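Putative RnfG subunit of electron transport complex (PDB 3DCZ) probably serves in a membrane-bound complex that couples electron transfer to ion translocation across the membrane, as an FMN-binding subunit of the RnfG family. Local coordinates at residues A[33-38]-A[140-145]; A[74-79]-A[84-89]; A[102-107]-A[196-201]. All blocks are in the same frame, centred on the assembly; numbering follows the deposited sequence.

Interactions 2 and 3 share the five-stranded antiparallel sheet: 74-79 pairs with 84-89 inside it, and the neighbouring strand segment 102-107 packs on helix 188-206. Their centres are about 9 Å apart, and they touch, with probable hydrogen bonds from Tyr85 N to Phe104 O (2.8 Å) and from Ala102 N to Leu87 O (3.0 Å). Interaction 1 joins two loops, its centre about 14 Å from each of the others. Along the chain, the hairpin of interaction 2 falls between the segments of interaction 1, while the segments of interactions 1 and 3 alternate. Interactions 1 and 3 join distant segments; interaction 2 is a local hairpin. Thr185, the predicted FMN attachment site, lies in the unmodelled 181-186, shortly before helix 188-206.

Interaction 1. Residues A[33-38]-A[140-145]; sequences KDPLTG and RFFPVP
Pro35 sits against Phe142 and Pro143, its ring supplying most of what the 33-38 loop offers to the 140-145 loop. Beginning at CB, the ring meets the phenyl group at its edge, in plane: Pro35 CB lies 3.7 Å from Phe142 CD1 and 3.8 Å from Phe142 CE1. One atom further, Pro35 CG reaches the second proline, 3.9 Å from Pro143 CG and 4.0 Å from Pro143 CD, the two rings crossing obliquely. Leu36 adds a looser touch, with CD2 4.4 Å from Pro143 CG. The peptide bond before Pro143 is cis, and Phe142 CG stands between its backbone N and carbonyl carbon (chi1 60°), which helps turn the CD1-CE1 edge of the ring to Pro35 CB. The loop bearing Pro35 is shaped by an Asx turn and an Asx motif at Asp34 OD1. The turn is the bond from Leu36 N at 2.8 Å, nearly along the C-O axis; the motif adds Thr37 N at 3.1 Å, from above the carboxylate plane. A backbone bond from Gly38 N to Asp34 O (2.7 Å) also ties the loop, with Gly38 at positive phi. All contacts across the two loops are apolar, without a hydrogen bond between them. Strand 110-120 borders both loops: Pro35 touches Asn114, whose ND2 bonds to Lys33 O, while the Phe142 side chain touches Ser115 and Val116. Beyond Pro143 the chain runs to Pro145, the N-cap of helix 146-151.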
loop_
_atom_site.group_PDB
_atom_site.type_symbol
_atom_site.label_atom_id
_atom_site.label_comp_id
_atom_site.label_asym_id
_atom_site.label_seq_id
_atom_site.Cartn_x
_atom_site.Cartn_y
_atom_site.Cartn_z
ATOM N N LYS A 33 -1.331 10.479 -3.290
ATOM C CA LYS A 33 -0.427 11.340 -4.074
ATOM C C LYS A 33 0.392 10.463 -5.008
ATOM O O LYS A 33 0.858 9.344 -4.642
ATOM C CB LYS A 33 0.483 12.162 -3.153
ATOM C CG LYS A 33 -0.281 13.126 -2.221
ATOM C CD LYS A 33 0.678 14.039 -1.466
ATOM C CE LYS A 33 -0.059 15.037 -0.610
ATOM N NZ LYS A 33 0.889 15.818 0.243
ATOM N N ASP A 34 0.610 10.956 -6.221
ATOM C CA ASP A 34 1.425 10.272 -7.191
ATOM C C ASP A 34 2.878 10.268 -6.726
ATOM O O ASP A 34 3.434 11.336 -6.408
ATOM C CB ASP A 34 1.264 10.991 -8.511
ATOM C CG ASP A 34 1.954 10.320 -9.661
ATOM O OD1 ASP A 34 3.138 9.987 -9.588
ATOM O OD2 ASP A 34 1.309 10.215 -10.723
ATOM N N PRO A 35 3.498 9.079 -6.635
ATOM C CA PRO A 35 4.852 9.027 -6.078
ATOM C C PRO A 35 5.931 9.587 -7.020
ATOM O O PRO A 35 7.063 9.828 -6.591
ATOM C CB PRO A 35 5.075 7.536 -5.826
ATOM C CG PRO A 35 4.271 6.888 -6.877
ATOM C CD PRO A 35 3.034 7.726 -7.020
ATOM N N LEU A 36 5.580 9.756 -8.293
ATOM C CA LEU A 36 6.499 10.312 -9.277
ATOM C C LEU A 36 6.377 11.831 -9.426
ATOM O O LEU A 36 7.390 12.498 -9.593
ATOM C CB LEU A 36 6.307 9.633 -10.623
ATOM C CG LEU A 36 6.487 8.107 -10.654
ATOM C CD1 LEU A 36 6.439 7.659 -12.141
ATOM C CD2 LEU A 36 7.767 7.693 -9.978
ATOM N N THR A 37 5.155 12.370 -9.389
ATOM C CA THR A 37 4.917 13.823 -9.532
ATOM C C THR A 37 4.774 14.535 -8.183
ATOM O O THR A 37 4.950 15.739 -8.119
ATOM C CB THR A 37 3.643 14.100 -10.344
ATOM O OG1 THR A 37 2.492 13.791 -9.552
ATOM C CG2 THR A 37 3.621 13.305 -11.665
ATOM N N GLY A 38 4.368 13.802 -7.137
ATOM C CA GLY A 38 4.073 14.380 -5.820
ATOM C C GLY A 38 2.704 15.029 -5.680
ATOM O O GLY A 38 2.379 15.614 -4.632
ATOM N N ARG A 140 11.156 3.200 -0.462
ATOM C CA ARG A 140 11.749 2.009 -1.075
ATOM C C ARG A 140 10.667 0.996 -1.481
ATOM O O ARG A 140 10.936 0.120 -2.310
ATOM C CB ARG A 140 12.753 1.330 -0.125
ATOM C CG ARG A 140 13.969 2.175 0.251
ATOM C CD ARG A 140 14.807 2.457 -0.961
ATOM N NE ARG A 140 16.080 3.130 -0.656
ATOM C CZ ARG A 140 17.220 2.523 -0.329
ATOM N NH1 ARG A 140 17.305 1.211 -0.206
ATOM N NH2 ARG A 140 18.299 3.258 -0.106
ATOM N N PHE A 141 9.467 1.152 -0.918
ATOM C CA PHE A 141 8.378 0.170 -1.095
ATOM C C PHE A 141 7.423 0.494 -2.265
ATOM O O PHE A 141 6.530 -0.299 -2.571
ATOM C CB PHE A 141 7.547 0.062 0.187
ATOM C CG PHE A 141 8.258 -0.577 1.335
ATOM C CD1 PHE A 141 9.223 0.129 2.039
ATOM C CD2 PHE A 141 7.979 -1.865 1.719
ATOM C CE1 PHE A 141 9.880 -0.441 3.129
ATOM C CE2 PHE A 141 8.638 -2.438 2.790
ATOM C CZ PHE A 141 9.573 -1.732 3.488
ATOM N N PHE A 142 7.555 1.658 -2.893
ATOM C CA PHE A 142 6.630 2.044 -3.960
ATOM C C PHE A 142 7.228 3.049 -4.923
ATOM O O PHE A 142 8.188 3.735 -4.578
ATOM C CB PHE A 142 5.374 2.650 -3.355
ATOM C CG PHE A 142 5.640 3.873 -2.540
ATOM C CD1 PHE A 142 5.640 5.133 -3.109
ATOM C CD2 PHE A 142 5.810 3.770 -1.182
ATOM C CE1 PHE A 142 5.831 6.258 -2.308
ATOM C CE2 PHE A 142 6.007 4.879 -0.405
ATOM C CZ PHE A 142 6.007 6.121 -0.966
ATOM N N PRO A 143 6.669 3.146 -6.130
ATOM C CA PRO A 143 5.588 2.356 -6.692
ATOM C C PRO A 143 6.129 0.992 -7.177
ATOM O O PRO A 143 7.349 0.839 -7.385
ATOM C CB PRO A 143 5.102 3.217 -7.854
ATOM C CG PRO A 143 6.307 3.929 -8.314
ATOM C CD PRO A 143 7.186 4.111 -7.115
ATOM N N VAL A 144 5.221 0.041 -7.399
ATOM C CA VAL A 144 5.562 -1.260 -7.972
ATOM C C VAL A 144 4.573 -1.550 -9.093
ATOM O O VAL A 144 3.344 -1.457 -8.895
ATOM C CB VAL A 144 5.546 -2.388 -6.909
ATOM C CG1 VAL A 144 5.770 -3.765 -7.579
ATOM C CG2 VAL A 144 6.621 -2.137 -5.759
ATOM N N PRO A 145 5.078 -1.893 -10.291
ATOM C CA PRO A 145 4.173 -2.124 -11.412
ATOM C C PRO A 145 3.469 -3.493 -11.287
ATOM O O PRO A 145 3.808 -4.313 -10.436
ATOM C CB PRO A 145 5.102 -2.055 -12.615
ATOM C CG PRO A 145 6.441 -2.462 -12.094
ATOM C CD PRO A 145 6.496 -2.078 -10.657
#

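Interaction 2. Residues A[74-79]-A[84-89]; sequences YEFVTK and AYVLSG. With ACT (acetate ion), chain D.
Glu75 and Tyr85 lie side by side across a beta hairpin, pointing the same way from one face of the antiparallel sheet as a non-hydrogen-bonded pair. Carboxylate and ring planes are only 20° apart, and Glu75 OE1 comes 3.6 Å from Tyr85 CE1. Chi1 of -61° sets Glu75 CG beside Tyr85 CE1, and the extended chain beyond it carries the carboxylate on along the ring. At the far end, Tyr85 OH donates to acetate O at 2.6 Å, that oxygen lying at the ring edge, in its plane. This acetate probably came from the crystallisation liquor and is also bonded to Asn83 ND2. A phenylalanine in place of Tyr85 would probably leave acetate O without its hydroxyl donor, weakening the hold on the ion. On the other face, Phe76 sets CE1 slantwise against Val86 CG2, 3.7 Å away. Beside them Tyr74 brings its ring edge to Val86 O, CD2 at 3.7 Å, while its hydroxyl bonds to Gly55 O and Lys24 NZ. Ala84 CB is 4.2 Å from Thr78 CG2. Helix 22-31 packs against this face through Ile28, which touches Tyr74, Phe76 and Val86. Tyr74 with Val86 and Phe76 with Ala84 are hydrogen-bonded pairs; the straightest of their bonds is Ala84 N to Phe76 O (2.9 Å, 176° at the hydrogen).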
loop_
_atom_site.group_PDB
_atom_site.type_symbol
_atom_site.label_atom_id
_atom_site.label_comp_id
_atom_site.label_asym_id
_atom_site.label_seq_id
_atom_site.Cartn_x
_atom_site.Cartn_y
_atom_site.Cartn_z
ATOM N N TYR A 74 -11.682 1.642 0.590
ATOM C CA TYR A 74 -11.995 2.969 0.075
ATOM C C TYR A 74 -11.713 2.999 -1.424
ATOM O O TYR A 74 -10.630 2.588 -1.862
ATOM C CB TYR A 74 -11.123 4.032 0.747
ATOM C CG TYR A 74 -11.328 4.097 2.234
ATOM C CD1 TYR A 74 -12.442 4.714 2.784
ATOM C CD2 TYR A 74 -10.405 3.538 3.093
ATOM C CE1 TYR A 74 -12.621 4.786 4.175
ATOM C CE2 TYR A 74 -10.574 3.589 4.474
ATOM C CZ TYR A 74 -11.675 4.221 5.019
ATOM O OH TYR A 74 -11.903 4.286 6.406
ATOM N N GLU A 75 -12.683 3.487 -2.193
ATOM C CA GLU A 75 -12.594 3.551 -3.642
ATOM C C GLU A 75 -12.534 4.973 -4.134
ATOM O O GLU A 75 -13.247 5.845 -3.612
ATOM C CB GLU A 75 -13.839 2.963 -4.243
ATOM C CG GLU A 75 -14.071 1.504 -3.895
ATOM C CD GLU A 75 -15.264 0.946 -4.633
ATOM O OE1 GLU A 75 -15.081 0.540 -5.791
ATOM O OE2 GLU A 75 -16.378 0.945 -4.092
ATOM N N PHE A 76 -11.710 5.192 -5.147
ATOM C CA PHE A 76 -11.530 6.522 -5.724
ATOM C C PHE A 76 -11.388 6.382 -7.229
ATOM O O PHE A 76 -11.140 5.284 -7.746
ATOM C CB PHE A 76 -10.291 7.235 -5.152
ATOM C CG PHE A 76 -10.243 7.274 -3.663
ATOM C CD1 PHE A 76 -9.698 6.213 -2.953
ATOM C CD2 PHE A 76 -10.760 8.347 -2.963
ATOM C CE1 PHE A 76 -9.658 6.234 -1.552
ATOM C CE2 PHE A 76 -10.740 8.365 -1.563
ATOM C CZ PHE A 76 -10.187 7.306 -0.866
ATOM N N VAL A 77 -11.568 7.512 -7.904
ATOM C CA VAL A 77 -11.235 7.672 -9.324
ATOM C C VAL A 77 -10.215 8.796 -9.422
ATOM O O VAL A 77 -10.455 9.924 -8.950
ATOM C CB VAL A 77 -12.476 7.992 -10.192
ATOM C CG1 VAL A 77 -12.060 8.120 -11.681
ATOM C CG2 VAL A 77 -13.540 6.903 -10.019
ATOM N N THR A 78 -9.088 8.503 -10.031
ATOM C CA THR A 78 -8.022 9.523 -10.149
ATOM C C THR A 78 -8.426 10.614 -11.146
ATOM O O THR A 78 -9.386 10.452 -11.924
ATOM C CB THR A 78 -6.688 8.906 -10.579
ATOM O OG1 THR A 78 -6.791 8.494 -11.943
ATOM C CG2 THR A 78 -6.262 7.729 -9.655
ATOM N N LYS A 79 -7.700 11.739 -11.141
ATOM C CA LYS A 79 -8.028 12.836 -12.035
ATOM C C LYS A 79 -7.910 12.433 -13.497
ATOM O O LYS A 79 -8.569 13.032 -14.342
ATOM C CB LYS A 79 -7.159 14.072 -11.735
ATOM C CG LYS A 79 -7.496 14.747 -10.442
ATOM C CD LYS A 79 -6.393 15.709 -10.015
ATOM C CE LYS A 79 -6.669 16.326 -8.660
ATOM N NZ LYS A 79 -5.440 17.049 -8.153
ATOM N N ALA A 84 -8.774 3.656 -8.178
ATOM C CA ALA A 84 -7.798 3.522 -7.111
ATOM C C ALA A 84 -8.514 2.921 -5.895
ATOM O O ALA A 84 -9.693 3.162 -5.694
ATOM C CB ALA A 84 -7.195 4.859 -6.799
ATOM N N TYR A 85 -7.771 2.135 -5.113
ATOM C CA TYR A 85 -8.292 1.448 -3.939
ATOM C C TYR A 85 -7.333 1.708 -2.810
ATOM O O TYR A 85 -6.115 1.555 -3.006
ATOM C CB TYR A 85 -8.391 -0.059 -4.234
ATOM C CG TYR A 85 -9.390 -0.305 -5.321
ATOM C CD1 TYR A 85 -10.754 -0.427 -4.994
ATOM C CD2 TYR A 85 -9.032 -0.284 -6.646
ATOM C CE1 TYR A 85 -11.706 -0.549 -5.976
ATOM C CE2 TYR A 85 -9.987 -0.441 -7.636
ATOM C CZ TYR A 85 -11.328 -0.569 -7.291
ATOM O OH TYR A 85 -12.294 -0.682 -8.258
ATOM N N VAL A 86 -7.841 2.099 -1.648
ATOM C CA VAL A 86 -7.012 2.240 -0.460
ATOM C C VAL A 86 -7.525 1.262 0.570
ATOM O O VAL A 86 -8.710 1.167 0.850
ATOM C CB VAL A 86 -6.998 3.703 0.081
ATOM C CG1 VAL A 86 -6.231 3.762 1.398
ATOM C CG2 VAL A 86 -6.414 4.657 -0.984
ATOM N N LEU A 87 -6.586 0.506 1.111
ATOM C CA LEU A 87 -6.925 -0.334 2.257
ATOM C C LEU A 87 -5.774 -0.387 3.235
ATOM O O LEU A 87 -4.764 0.291 3.054
ATOM C CB LEU A 87 -7.414 -1.720 1.796
ATOM C CG LEU A 87 -6.443 -2.656 1.069
ATOM C CD1 LEU A 87 -7.146 -3.958 0.696
ATOM C CD2 LEU A 87 -5.887 -1.996 -0.210
ATOM N N SER A 88 -5.978 -1.134 4.319
ATOM C CA SER A 88 -4.998 -1.226 5.373
ATOM C C SER A 88 -4.677 -2.708 5.631
ATOM O O SER A 88 -5.421 -3.622 5.247
ATOM C CB SER A 88 -5.593 -0.564 6.620
ATOM O OG SER A 88 -5.598 0.855 6.441
ATOM N N GLY A 89 -3.590 -2.935 6.347
ATOM C CA GLY A 89 -3.206 -4.271 6.671
ATOM C C GLY A 89 -2.280 -4.383 7.852
ATOM O O GLY A 89 -1.685 -3.392 8.315
HETATM C C ACT D . -11.763 -2.289 -11.266
HETATM O O ACT D . -11.525 -1.194 -10.730
HETATM O OXT ACT D . -11.924 -2.226 -12.506
HETATM C CH3 ACT D . -11.813 -3.572 -10.509
#

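Interaction 3. Residues A[102-107]-A[196-201]; sequences ACFIKT and NLMYRY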
loop_
_atom_site.group_PDB
_atom_site.type_symbol
_atom_site.label_atom_id
_atom_site.label_comp_id
_atom_site.label_asym_id
_atom_site.label_seq_id
_atom_site.Cartn_x
_atom_site.Cartn_y
_atom_site.Cartn_z
ATOM N N ALA A 102 -2.159 1.443 2.161
ATOM C CA ALA A 102 -1.622 1.361 0.808
ATOM C C ALA A 102 -2.682 1.677 -0.217
ATOM O O ALA A 102 -3.854 1.433 0.018
ATOM C CB ALA A 102 -1.000 -0.005 0.536
ATOM N N CYS A 103 -2.238 2.204 -1.348
ATOM C CA CYS A 103 -3.090 2.541 -2.473
ATOM C C CYS A 103 -2.635 1.710 -3.678
ATOM O O CYS A 103 -1.461 1.702 -4.056
ATOM C CB CYS A 103 -2.973 4.039 -2.847
ATOM S SG CYS A 103 -3.846 4.424 -4.392
ATOM N N PHE A 104 -3.596 0.994 -4.263
ATOM C CA PHE A 104 -3.402 0.206 -5.461
ATOM C C PHE A 104 -4.260 0.830 -6.550
ATOM O O PHE A 104 -5.387 1.234 -6.313
ATOM C CB PHE A 104 -3.853 -1.246 -5.260
ATOM C CG PHE A 104 -3.027 -1.995 -4.263
ATOM C CD1 PHE A 104 -3.281 -1.915 -2.890
ATOM C CD2 PHE A 104 -1.999 -2.816 -4.693
ATOM C CE1 PHE A 104 -2.470 -2.583 -1.963
ATOM C CE2 PHE A 104 -1.221 -3.541 -3.749
ATOM C CZ PHE A 104 -1.468 -3.406 -2.377
ATOM N N ILE A 105 -3.733 0.861 -7.749
ATOM C CA ILE A 105 -4.455 1.398 -8.890
ATOM C C ILE A 105 -4.659 0.300 -9.915
ATOM O O ILE A 105 -3.729 -0.396 -10.316
ATOM C CB ILE A 105 -3.730 2.607 -9.489
ATOM C CG1 ILE A 105 -3.694 3.721 -8.425
ATOM C CG2 ILE A 105 -4.408 3.083 -10.794
ATOM C CD1 ILE A 105 -2.760 4.866 -8.728
ATOM N N LYS A 106 -5.896 0.196 -10.387
ATOM C CA LYS A 106 -6.275 -0.841 -11.312
ATOM C C LYS A 106 -5.666 -0.566 -12.661
ATOM O O LYS A 106 -5.768 0.535 -13.221
ATOM C CB LYS A 106 -7.803 -0.944 -11.448
ATOM C CG LYS A 106 -8.261 -2.070 -12.350
ATOM C CD LYS A 106 -8.157 -3.431 -11.673
ATOM C CE LYS A 106 -8.295 -4.561 -12.715
ATOM N NZ LYS A 106 -7.356 -5.696 -12.494
ATOM N N THR A 107 -5.063 -1.639 -13.180
ATOM C CA THR A 107 -4.423 -1.719 -14.472
ATOM C C THR A 107 -5.103 -2.801 -15.327
ATOM O O THR A 107 -5.838 -3.669 -14.821
ATOM C CB THR A 107 -2.946 -2.133 -14.299
ATOM O OG1 THR A 107 -2.863 -3.193 -13.325
ATOM C CG2 THR A 107 -2.148 -0.946 -13.811
ATOM N N ASN A 196 1.397 -7.733 0.402
ATOM C CA ASN A 196 1.052 -8.891 -0.372
ATOM C C ASN A 196 -0.367 -9.394 -0.063
ATOM O O ASN A 196 -1.096 -9.839 -0.941
ATOM C CB ASN A 196 2.062 -10.003 -0.131
ATOM C CG ASN A 196 3.351 -9.822 -0.900
ATOM O OD1 ASN A 196 3.360 -9.233 -1.999
ATOM N ND2 ASN A 196 4.431 -10.375 -0.365
ATOM N N LEU A 197 -0.760 -9.352 1.206
ATOM C CA LEU A 197 -2.112 -9.744 1.567
ATOM C C LEU A 197 -3.176 -8.815 1.019
ATOM O O LEU A 197 -4.255 -9.262 0.595
ATOM C CB LEU A 197 -2.242 -9.883 3.091
ATOM C CG LEU A 197 -1.464 -11.041 3.718
ATOM C CD1 LEU A 197 -1.608 -10.963 5.235
ATOM C CD2 LEU A 197 -1.979 -12.338 3.136
HETATM N N MSE A 198 -2.915 -7.510 1.073
HETATM C CA MSE A 198 -3.857 -6.543 0.538
HETATM C C MSE A 198 -4.066 -6.769 -0.962
HETATM O O MSE A 198 -5.179 -6.709 -1.463
HETATM C CB MSE A 198 -3.351 -5.120 0.828
HETATM C CG MSE A 198 -3.663 -4.662 2.225
HETATM SE SE MSE A 198 -2.969 -2.810 2.459
HETATM C CE MSE A 198 -1.675 -3.601 3.206
ATOM N N TYR A 199 -2.972 -7.061 -1.661
ATOM C CA TYR A 199 -3.053 -7.391 -3.090
ATOM C C TYR A 199 -3.876 -8.660 -3.322
ATOM O O TYR A 199 -4.754 -8.684 -4.195
ATOM C CB TYR A 199 -1.662 -7.512 -3.674
ATOM C CG TYR A 199 -1.645 -7.930 -5.122
ATOM C CD1 TYR A 199 -2.004 -7.032 -6.151
ATOM C CD2 TYR A 199 -1.248 -9.217 -5.484
ATOM C CE1 TYR A 199 -1.974 -7.443 -7.490
ATOM C CE2 TYR A 199 -1.231 -9.612 -6.817
ATOM C CZ TYR A 199 -1.587 -8.715 -7.805
ATOM O OH TYR A 199 -1.511 -9.126 -9.143
ATOM N N ARG A 200 -3.623 -9.696 -2.518
ATOM C CA ARG A 200 -4.410 -10.909 -2.605
ATOM C C ARG A 200 -5.885 -10.618 -2.461
ATOM O O ARG A 200 -6.699 -11.091 -3.238
ATOM C CB ARG A 200 -3.991 -11.882 -1.548
ATOM C CG ARG A 200 -2.848 -12.724 -1.939
ATOM C CD ARG A 200 -2.604 -13.759 -0.844
ATOM N NE ARG A 200 -3.720 -14.675 -0.611
ATOM C CZ ARG A 200 -3.753 -15.596 0.364
ATOM N NH1 ARG A 200 -2.773 -15.683 1.257
ATOM N NH2 ARG A 200 -4.759 -16.413 0.468
ATOM N N TYR A 201 -6.214 -9.830 -1.456
ATOM C CA TYR A 201 -7.615 -9.503 -1.199
ATOM C C TYR A 201 -8.233 -8.746 -2.370
ATOM O O TYR A 201 -9.292 -9.106 -2.833
ATOM C CB TYR A 201 -7.720 -8.691 0.108
ATOM C CG TYR A 201 -9.148 -8.301 0.408
ATOM C CD1 TYR A 201 -9.973 -9.156 1.126
ATOM C CD2 TYR A 201 -9.689 -7.114 -0.080
ATOM C CE1 TYR A 201 -11.302 -8.843 1.389
ATOM C CE2 TYR A 201 -11.030 -6.790 0.204
ATOM C CZ TYR A 201 -11.813 -7.670 0.939
ATOM O OH TYR A 201 -13.126 -7.378 1.231
#
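Phe104 projects from strand 102-107 into the flank of helix 196-201, where its ring meets two successive residues, Met198 and Tyr199. This is strand-on-helix packing in the FMN-binding domain, with helix 188-206 lying over one face of the antiparallel sheet. The axes of the two segments come within 10.1 Å, their N-to-C directions 41° apart. Phe104 CE1 touches Met198 CB at 3.9 Å, and Phe104 CE2 touches Tyr199 CB at 4.0 Å; both side chains cross the Phe104 side chain at about a right angle. Between these points the ring tip, CZ, lies 4.0 Å from Tyr199 N. Met198, modelled as selenomethionine, is extended as far as selenium (chi2 -180°), placing SE 3.9 Å from Ala102 CB. Tyr199 has CG anti to its backbone N (chi1 177°), which carries its ring on toward Leu149 and Lys150 of helix 146-151. In the next shell, Phe104 is also touched by Leu87 from the adjacent strand, Leu113 from strand 110-120 and Leu149. Leu87 touches Met198 as well, tying the neighbouring strand to the same patch of helix. Met198 points to the strand, while Asn196 points away and bonds through OD1 to Leu153 N.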